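Local coordinates for putative glucoamylase (Bacteroides caccae ATCC 43185, PDB 4QT9), which probably hydrolyses glycosidic bonds of glucose-containing carbohydrates, as a putative glucoamylase built on an alpha/alpha toroid, at residues C313-V322 with D377-W385; V244-Y253 with E287-Y298. One frame throughout, in Å; residues are numbered along the deposited sequence.

Interaction 1. Residues C313-V322 with D377-W385; sequences CWGLTASYSV and DAFSETDNW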
# COMPACT_ATOMS: atom_id res chain seq x y z
N CYS A 313 4.30 -2.18 22.32
CA CYS A 313 3.05 -2.47 21.61
C CYS A 313 2.35 -1.18 21.21
O CYS A 313 1.70 -0.52 22.03
CB CYS A 313 2.15 -3.37 22.46
SG CYS A 313 0.69 -3.98 21.58
N TRP A 314 2.53 -0.79 19.94
CA TRP A 314 1.95 0.44 19.41
C TRP A 314 1.68 0.26 17.91
O TRP A 314 2.22 -0.66 17.30
CB TRP A 314 2.87 1.67 19.64
CG TRP A 314 4.27 1.54 19.09
CD1 TRP A 314 5.37 1.08 19.76
CD2 TRP A 314 4.72 1.92 17.78
NE1 TRP A 314 6.48 1.13 18.94
CE2 TRP A 314 6.10 1.64 17.72
CE3 TRP A 314 4.09 2.48 16.66
CZ2 TRP A 314 6.87 1.89 16.57
CZ3 TRP A 314 4.84 2.72 15.51
CH2 TRP A 314 6.21 2.41 15.47
N GLY A 315 0.91 1.17 17.34
CA GLY A 315 0.65 1.13 15.90
C GLY A 315 -0.82 1.20 15.58
O GLY A 315 -1.53 0.20 15.65
N LEU A 316 -1.28 2.43 15.25
CA LEU A 316 -2.68 2.71 14.91
C LEU A 316 -2.84 3.05 13.44
O LEU A 316 -2.28 4.04 12.94
CB LEU A 316 -3.25 3.84 15.77
CG LEU A 316 -3.23 3.64 17.27
CD1 LEU A 316 -3.75 4.87 17.98
CD2 LEU A 316 -4.01 2.44 17.67
N THR A 317 -3.67 2.25 12.76
CA THR A 317 -3.99 2.44 11.35
C THR A 317 -5.35 1.84 11.04
O THR A 317 -5.89 1.08 11.86
CB THR A 317 -2.90 1.82 10.48
OG1 THR A 317 -2.99 2.44 9.22
CG2 THR A 317 -3.02 0.29 10.36
N ALA A 318 -5.86 2.11 9.83
CA ALA A 318 -7.11 1.54 9.33
C ALA A 318 -7.00 -0.01 9.26
O ALA A 318 -5.98 -0.54 8.82
CB ALA A 318 -7.42 2.10 7.95
N SER A 319 -8.01 -0.73 9.81
CA SER A 319 -8.04 -2.19 9.84
C SER A 319 -9.35 -2.68 10.42
O SER A 319 -10.16 -1.87 10.88
CB SER A 319 -6.89 -2.74 10.71
OG SER A 319 -7.02 -2.36 12.07
N TYR A 320 -9.53 -4.00 10.46
CA TYR A 320 -10.66 -4.57 11.20
C TYR A 320 -10.66 -4.00 12.58
O TYR A 320 -9.59 -3.69 13.13
CB TYR A 320 -10.54 -6.10 11.28
CG TYR A 320 -10.94 -6.82 10.01
CD1 TYR A 320 -12.15 -6.54 9.37
CD2 TYR A 320 -10.15 -7.85 9.50
CE1 TYR A 320 -12.53 -7.23 8.21
CE2 TYR A 320 -10.54 -8.58 8.36
CZ TYR A 320 -11.74 -8.26 7.73
OH TYR A 320 -12.15 -8.98 6.65
N SER A 321 -11.85 -3.82 13.15
CA SER A 321 -11.97 -3.30 14.50
C SER A 321 -12.97 -4.14 15.26
O SER A 321 -13.68 -4.94 14.64
CB SER A 321 -12.39 -1.83 14.46
OG SER A 321 -12.23 -1.21 15.73
N VAL A 322 -13.02 -3.98 16.61
CA VAL A 322 -13.92 -4.72 17.50
C VAL A 322 -15.37 -4.70 16.94
O VAL A 322 -15.99 -5.76 16.86
CB VAL A 322 -13.86 -4.22 18.96
CG1 VAL A 322 -14.62 -5.16 19.90
CG2 VAL A 322 -12.42 -4.05 19.45
N ASP A 377 -4.66 -9.32 11.33
CA ASP A 377 -4.94 -7.91 10.98
C ASP A 377 -4.92 -6.90 12.16
O ASP A 377 -4.33 -5.82 12.06
CB ASP A 377 -6.30 -7.81 10.31
CG ASP A 377 -6.41 -6.54 9.55
OD1 ASP A 377 -5.49 -6.25 8.77
OD2 ASP A 377 -7.38 -5.79 9.79
N ALA A 378 -5.67 -7.22 13.20
CA ALA A 378 -5.81 -6.32 14.32
C ALA A 378 -6.17 -7.12 15.54
O ALA A 378 -6.51 -8.29 15.39
CB ALA A 378 -6.88 -5.29 14.03
N PHE A 379 -6.04 -6.52 16.74
CA PHE A 379 -6.40 -7.19 17.99
C PHE A 379 -6.60 -6.15 19.08
O PHE A 379 -6.02 -5.07 19.04
CB PHE A 379 -5.34 -8.25 18.42
CG PHE A 379 -4.00 -7.68 18.81
CD1 PHE A 379 -3.74 -7.30 20.12
CD2 PHE A 379 -2.99 -7.51 17.86
CE1 PHE A 379 -2.52 -6.74 20.48
CE2 PHE A 379 -1.76 -6.97 18.23
CZ PHE A 379 -1.53 -6.58 19.53
N SER A 380 -7.43 -6.49 20.06
CA SER A 380 -7.66 -5.63 21.21
C SER A 380 -7.38 -6.43 22.49
O SER A 380 -8.17 -7.32 22.83
CB SER A 380 -9.08 -5.08 21.20
OG SER A 380 -9.37 -4.49 22.46
N GLU A 381 -6.26 -6.13 23.20
CA GLU A 381 -5.96 -6.81 24.48
C GLU A 381 -7.05 -6.50 25.55
O GLU A 381 -7.35 -7.34 26.39
CB GLU A 381 -4.56 -6.43 25.02
CG GLU A 381 -3.42 -7.00 24.18
CD GLU A 381 -2.03 -6.85 24.76
OE1 GLU A 381 -1.77 -7.41 25.85
OE2 GLU A 381 -1.16 -6.23 24.10
N THR A 382 -7.64 -5.28 25.48
CA THR A 382 -8.69 -4.81 26.39
C THR A 382 -9.97 -5.64 26.23
O THR A 382 -10.54 -6.07 27.23
CB THR A 382 -8.98 -3.31 26.14
OG1 THR A 382 -7.79 -2.56 26.36
CG2 THR A 382 -10.09 -2.77 27.02
N ASP A 383 -10.44 -5.83 24.97
CA ASP A 383 -11.67 -6.55 24.64
C ASP A 383 -11.45 -8.06 24.49
O ASP A 383 -12.44 -8.79 24.36
CB ASP A 383 -12.30 -5.98 23.34
CG ASP A 383 -12.99 -4.62 23.54
OD1 ASP A 383 -14.01 -4.56 24.26
OD2 ASP A 383 -12.55 -3.62 22.92
N ASN A 384 -10.18 -8.53 24.56
CA ASN A 384 -9.78 -9.94 24.37
C ASN A 384 -10.30 -10.43 23.00
O ASN A 384 -10.87 -11.52 22.86
CB ASN A 384 -10.22 -10.84 25.56
CG ASN A 384 -9.51 -10.43 26.81
OD1 ASN A 384 -10.11 -9.85 27.73
ND2 ASN A 384 -8.19 -10.52 26.78
N TRP A 385 -10.12 -9.57 22.00
CA TRP A 385 -10.56 -9.76 20.64
C TRP A 385 -9.33 -10.07 19.78
O TRP A 385 -8.50 -9.20 19.56
CB TRP A 385 -11.31 -8.48 20.19
CG TRP A 385 -11.73 -8.46 18.75
CD1 TRP A 385 -12.75 -9.17 18.18
CD2 TRP A 385 -11.16 -7.66 17.71
NE1 TRP A 385 -12.85 -8.86 16.84
CE2 TRP A 385 -11.89 -7.92 16.53
CE3 TRP A 385 -10.10 -6.74 17.66
CZ2 TRP A 385 -11.57 -7.32 15.30
CZ3 TRP A 385 -9.79 -6.14 16.45
CH2 TRP A 385 -10.51 -6.44 15.28
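Asp377 and Tyr320 supply the direct hydrogen bond between short strand 318-321, which pairs with 324-327, and the loop that follows strand 374-375. From Asp377, CB runs beside the tyrosine ring, 3.9 Å from Tyr320 CD2, and CG stays level with that same ring carbon. OD2, at the tip, accepts from the backbone: Tyr320 N lies 2.9 Å from Asp377 OD2, nearly in line with the C-O bond, with an N-H...O angle of 157°. Asp377 OD2 also rests against Ser319 CB (3.2 Å). The other oxygen, OD1, lies close to the carboxylate of Asp394, a like charge. With CG swung opposite the backbone N of Asp377 (chi1 -161°), the carboxylate is carried to the strand and stands almost upright to the tyrosine ring, the planes 83° apart. Beyond the ring, Tyr320 OH is held by His52 and Arg50.

Trp385 closes the other end by packing. Val322 CA sits over the middle of its six-membered ring, close to the normal and 4.0 Å from the centroid, a CH-pi contact, while Val322 CG2 touches Trp385 CE3 at 4.0 Å. Trp385 CZ2 lies 3.2 Å from Ser321 O, and Tyr320 O is at the edge of the indole. Asn384 and Trp385 both face Ser380 in a G1 beta bulge. Farther off, Cys313 SG meets the edge of the Phe379 ring, 4.0 Å from Phe379 CZ.

One directional bond thus fixes the strand against the loop at Tyr320, and dispersion and CH-pi contacts carry the rest, as suits a largely buried interface.

Interaction 2. Residues V244-Y253 with E287-Y298; sequences VEGIELHLRY and EMRNLTLVNRAY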
# COMPACT_ATOMS: atom_id res chain seq x y z
N VAL A 244 2.16 17.69 16.90
CA VAL A 244 1.27 16.62 17.34
C VAL A 244 2.10 15.77 18.28
O VAL A 244 3.19 15.35 17.90
CB VAL A 244 0.63 15.76 16.20
CG1 VAL A 244 -0.42 14.79 16.77
CG2 VAL A 244 0.01 16.62 15.10
N GLU A 245 1.64 15.56 19.54
CA GLU A 245 2.33 14.77 20.57
C GLU A 245 3.77 15.32 20.81
O GLU A 245 4.70 14.55 21.07
CB GLU A 245 2.37 13.26 20.18
CG GLU A 245 1.02 12.54 20.05
CD GLU A 245 0.16 12.43 21.30
OE1 GLU A 245 0.70 12.06 22.37
OE2 GLU A 245 -1.06 12.71 21.20
N GLY A 246 3.94 16.64 20.67
CA GLY A 246 5.21 17.35 20.82
C GLY A 246 6.17 17.15 19.67
O GLY A 246 7.33 17.55 19.76
N ILE A 247 5.69 16.55 18.54
CA ILE A 247 6.49 16.24 17.36
C ILE A 247 6.04 17.11 16.20
O ILE A 247 4.85 17.30 15.99
CB ILE A 247 6.44 14.71 17.02
CG1 ILE A 247 7.00 13.88 18.19
CG2 ILE A 247 7.19 14.38 15.70
CD1 ILE A 247 6.42 12.54 18.37
N GLU A 248 7.01 17.65 15.47
CA GLU A 248 6.76 18.56 14.37
C GLU A 248 6.42 17.81 13.07
O GLU A 248 7.20 16.98 12.59
CB GLU A 248 7.99 19.48 14.19
CG GLU A 248 7.95 20.43 13.01
CD GLU A 248 7.02 21.62 13.15
OE1 GLU A 248 7.26 22.47 14.04
OE2 GLU A 248 6.06 21.71 12.34
N LEU A 249 5.25 18.13 12.49
CA LEU A 249 4.83 17.63 11.17
C LEU A 249 4.81 18.83 10.19
O LEU A 249 4.39 19.94 10.57
CB LEU A 249 3.49 16.90 11.21
CG LEU A 249 3.40 15.64 12.11
CD1 LEU A 249 2.00 15.15 12.17
CD2 LEU A 249 4.31 14.50 11.62
N HIS A 250 5.33 18.64 8.98
CA HIS A 250 5.47 19.72 7.99
C HIS A 250 4.24 19.91 7.09
O HIS A 250 3.95 21.03 6.67
CB HIS A 250 6.69 19.44 7.10
CG HIS A 250 7.02 20.53 6.14
ND1 HIS A 250 7.48 21.76 6.57
CD2 HIS A 250 6.93 20.55 4.79
CE1 HIS A 250 7.65 22.48 5.47
NE2 HIS A 250 7.32 21.80 4.38
N LEU A 251 3.52 18.82 6.81
CA LEU A 251 2.42 18.84 5.86
C LEU A 251 1.04 18.99 6.48
O LEU A 251 0.85 18.67 7.66
CB LEU A 251 2.43 17.52 5.02
CG LEU A 251 3.73 17.18 4.31
CD1 LEU A 251 3.64 15.85 3.64
CD2 LEU A 251 4.14 18.28 3.30
N ARG A 252 0.07 19.41 5.64
CA ARG A 252 -1.35 19.46 5.96
C ARG A 252 -1.92 18.05 5.67
O ARG A 252 -1.92 17.63 4.52
CB ARG A 252 -2.06 20.53 5.10
CG ARG A 252 -3.59 20.43 5.22
CD ARG A 252 -4.33 21.08 4.06
NE ARG A 252 -4.01 20.50 2.75
CZ ARG A 252 -4.36 21.07 1.60
NH1 ARG A 252 -5.06 22.19 1.59
NH2 ARG A 252 -4.02 20.50 0.45
N TYR A 253 -2.38 17.34 6.70
CA TYR A 253 -2.99 16.02 6.56
C TYR A 253 -4.49 16.24 6.33
O TYR A 253 -5.11 17.04 7.01
CB TYR A 253 -2.69 15.14 7.79
CG TYR A 253 -1.22 14.76 7.86
CD1 TYR A 253 -0.26 15.66 8.32
CD2 TYR A 253 -0.78 13.53 7.40
CE1 TYR A 253 1.10 15.36 8.29
CE2 TYR A 253 0.58 13.21 7.37
CZ TYR A 253 1.52 14.13 7.81
OH TYR A 253 2.85 13.79 7.79
N GLU A 287 9.58 13.37 7.33
CA GLU A 287 8.15 13.63 7.54
C GLU A 287 7.44 12.35 7.98
O GLU A 287 6.71 12.36 8.97
CB GLU A 287 7.48 14.22 6.27
CG GLU A 287 6.01 14.57 6.46
CD GLU A 287 5.65 15.63 7.50
OE1 GLU A 287 6.56 16.34 8.00
OE2 GLU A 287 4.44 15.79 7.77
N MSE A 288 7.70 11.25 7.28
CA MSE A 288 7.09 9.94 7.53
C MSE A 288 7.62 9.29 8.80
O MSE A 288 6.87 8.57 9.47
CB MSE A 288 7.25 9.02 6.31
CG MSE A 288 6.52 9.54 5.05
SE MSE A 288 4.77 10.46 5.36
CE MSE A 288 5.06 11.98 4.06
N ARG A 289 8.91 9.56 9.14
CA ARG A 289 9.50 9.08 10.38
C ARG A 289 8.77 9.78 11.54
O ARG A 289 8.39 9.13 12.51
CB ARG A 289 11.02 9.32 10.42
CG ARG A 289 11.68 8.92 11.74
CD ARG A 289 13.17 9.19 11.74
NE ARG A 289 13.71 9.20 13.11
CZ ARG A 289 14.17 8.13 13.75
NH1 ARG A 289 14.15 6.94 13.17
NH2 ARG A 289 14.64 8.25 14.99
N ASN A 290 8.52 11.11 11.39
CA ASN A 290 7.83 11.88 12.43
C ASN A 290 6.39 11.45 12.59
O ASN A 290 5.91 11.41 13.71
CB ASN A 290 7.91 13.38 12.15
CG ASN A 290 9.20 13.93 12.64
OD1 ASN A 290 10.08 13.19 13.10
ND2 ASN A 290 9.34 15.24 12.57
N LEU A 291 5.72 11.09 11.48
CA LEU A 291 4.34 10.61 11.54
C LEU A 291 4.30 9.25 12.30
O LEU A 291 3.36 9.00 13.05
CB LEU A 291 3.71 10.51 10.14
CG LEU A 291 2.23 10.17 10.09
CD1 LEU A 291 1.37 11.25 10.78
CD2 LEU A 291 1.78 9.94 8.67
N THR A 292 5.36 8.43 12.14
CA THR A 292 5.53 7.16 12.86
C THR A 292 5.72 7.48 14.33
O THR A 292 5.09 6.85 15.20
CB THR A 292 6.71 6.32 12.28
OG1 THR A 292 6.51 6.09 10.90
CG2 THR A 292 6.87 4.98 12.97
N LEU A 293 6.58 8.49 14.62
CA LEU A 293 6.90 8.83 16.00
C LEU A 293 5.69 9.41 16.73
O LEU A 293 5.52 9.09 17.91
CB LEU A 293 8.12 9.71 16.10
CG LEU A 293 9.42 9.02 15.68
CD1 LEU A 293 10.55 10.02 15.60
CD2 LEU A 293 9.77 7.89 16.61
N VAL A 294 4.83 10.16 16.02
CA VAL A 294 3.58 10.70 16.56
C VAL A 294 2.66 9.53 16.97
O VAL A 294 2.09 9.54 18.05
CB VAL A 294 2.87 11.65 15.55
CG1 VAL A 294 1.39 11.83 15.88
CG2 VAL A 294 3.58 13.00 15.48
N ASN A 295 2.54 8.53 16.09
CA ASN A 295 1.71 7.33 16.29
C ASN A 295 2.13 6.59 17.55
O ASN A 295 1.29 6.29 18.39
CB ASN A 295 1.83 6.41 15.06
CG ASN A 295 0.66 5.50 14.91
OD1 ASN A 295 0.55 4.48 15.60
ND2 ASN A 295 -0.29 5.89 14.07
N ARG A 296 3.44 6.34 17.69
CA ARG A 296 4.08 5.65 18.81
C ARG A 296 3.90 6.48 20.10
O ARG A 296 3.52 5.92 21.14
CB ARG A 296 5.56 5.42 18.48
CG ARG A 296 6.36 4.78 19.62
CD ARG A 296 7.83 4.71 19.30
NE ARG A 296 8.61 4.17 20.41
CZ ARG A 296 9.17 4.92 21.35
NH1 ARG A 296 9.03 6.24 21.33
NH2 ARG A 296 9.86 4.36 22.33
N ALA A 297 4.15 7.80 20.03
CA ALA A 297 4.01 8.70 21.18
C ALA A 297 2.60 8.65 21.73
O ALA A 297 2.46 8.57 22.95
CB ALA A 297 4.38 10.13 20.80
N TYR A 298 1.56 8.66 20.85
CA TYR A 298 0.16 8.58 21.29
C TYR A 298 -0.12 7.28 22.03
O TYR A 298 -0.78 7.31 23.07
CB TYR A 298 -0.84 8.74 20.11
CG TYR A 298 -2.28 8.53 20.53
CD1 TYR A 298 -2.85 7.26 20.55
CD2 TYR A 298 -3.04 9.59 21.00
CE1 TYR A 298 -4.12 7.05 21.08
CE2 TYR A 298 -4.33 9.40 21.50
CZ TYR A 298 -4.88 8.12 21.52
OH TYR A 298 -6.15 7.92 22.01
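Glu287, in the first turn of helix 284-301, reaches strand 247-251 with both carboxylate oxygens. Its chain bends at chi2 (62°), which brings the carboxylate over the strand's last residues. Glu287 OE1 receives His250 N at 2.8 Å on its syn side. Glu287 OE2 takes Tyr253 OH at 2.6 Å on its anti side, somewhat out of the carboxylate plane, and a weak bond from Leu251 N to OE2 adds to the grip. OE2 lies at the edge of the phenol ring, near its plane; ring and carboxylate planes are 22° apart. Were Glu287 replaced by an alanine, the Tyr253 hydroxyl and the His250 amide would probably lose their acceptor, and a gap would be likely to open beside Leu251. One turn on, Asn290 ND2 donates to Glu248 O at 2.8 Å, in the carbonyl plane.

The apolar middle is close-packed. Val294 is wedged between Val244 and Ile247: its CG1 lies 3.6 Å from Val244 CG1, and its CG2 lies 3.7 Å from Ile247 CB. Leu249 and Leu291 cross at about a right angle deeper in, and Leu291 CD2 touches Tyr253 CE2 at 3.7 Å.

The looser side faces solvent. Glu248 points outward from the helix, is exposed and leans on Pro241. Glu245, in the type I' turn of Val244 to Ile247, forms a partly exposed rim: its CB lies 3.8 Å from Ala297 CB, and its carboxylate, salt-bridged to Arg301, meets the edge of the Tyr298 ring.

Strand and helix axes run 135° apart, 8.1 Å at closest. Strand 239-244 pairs with 247-251 as an antiparallel hairpin, and helix 284-301 lies across this hairpin, with Tyr205 and Tyr350 from loops packing on Met288.

Interactions 1 and 2 have centres about 20 Å apart, and each centre lies about 19 Å from the centre of the chain. They follow one another along the sequence: interaction 2 closes with helix 284-301 before the chain enters 313-322. The two meet directly where that incoming segment crosses the helix. Asn295 OD1 lies 2.8 Å from Leu316 N, a probable hydrogen bond, and Trp314 CH2 packs on Thr292 CG2 at 3.6 Å; Asn295 and Thr292 take no part in interaction 2. Tyr298 serves both, its CD1 lying 3.6 Å from Leu316 CD1. Helix 284-301 therefore bridges the two contacts; their geometry alone does not place either in a substrate pocket.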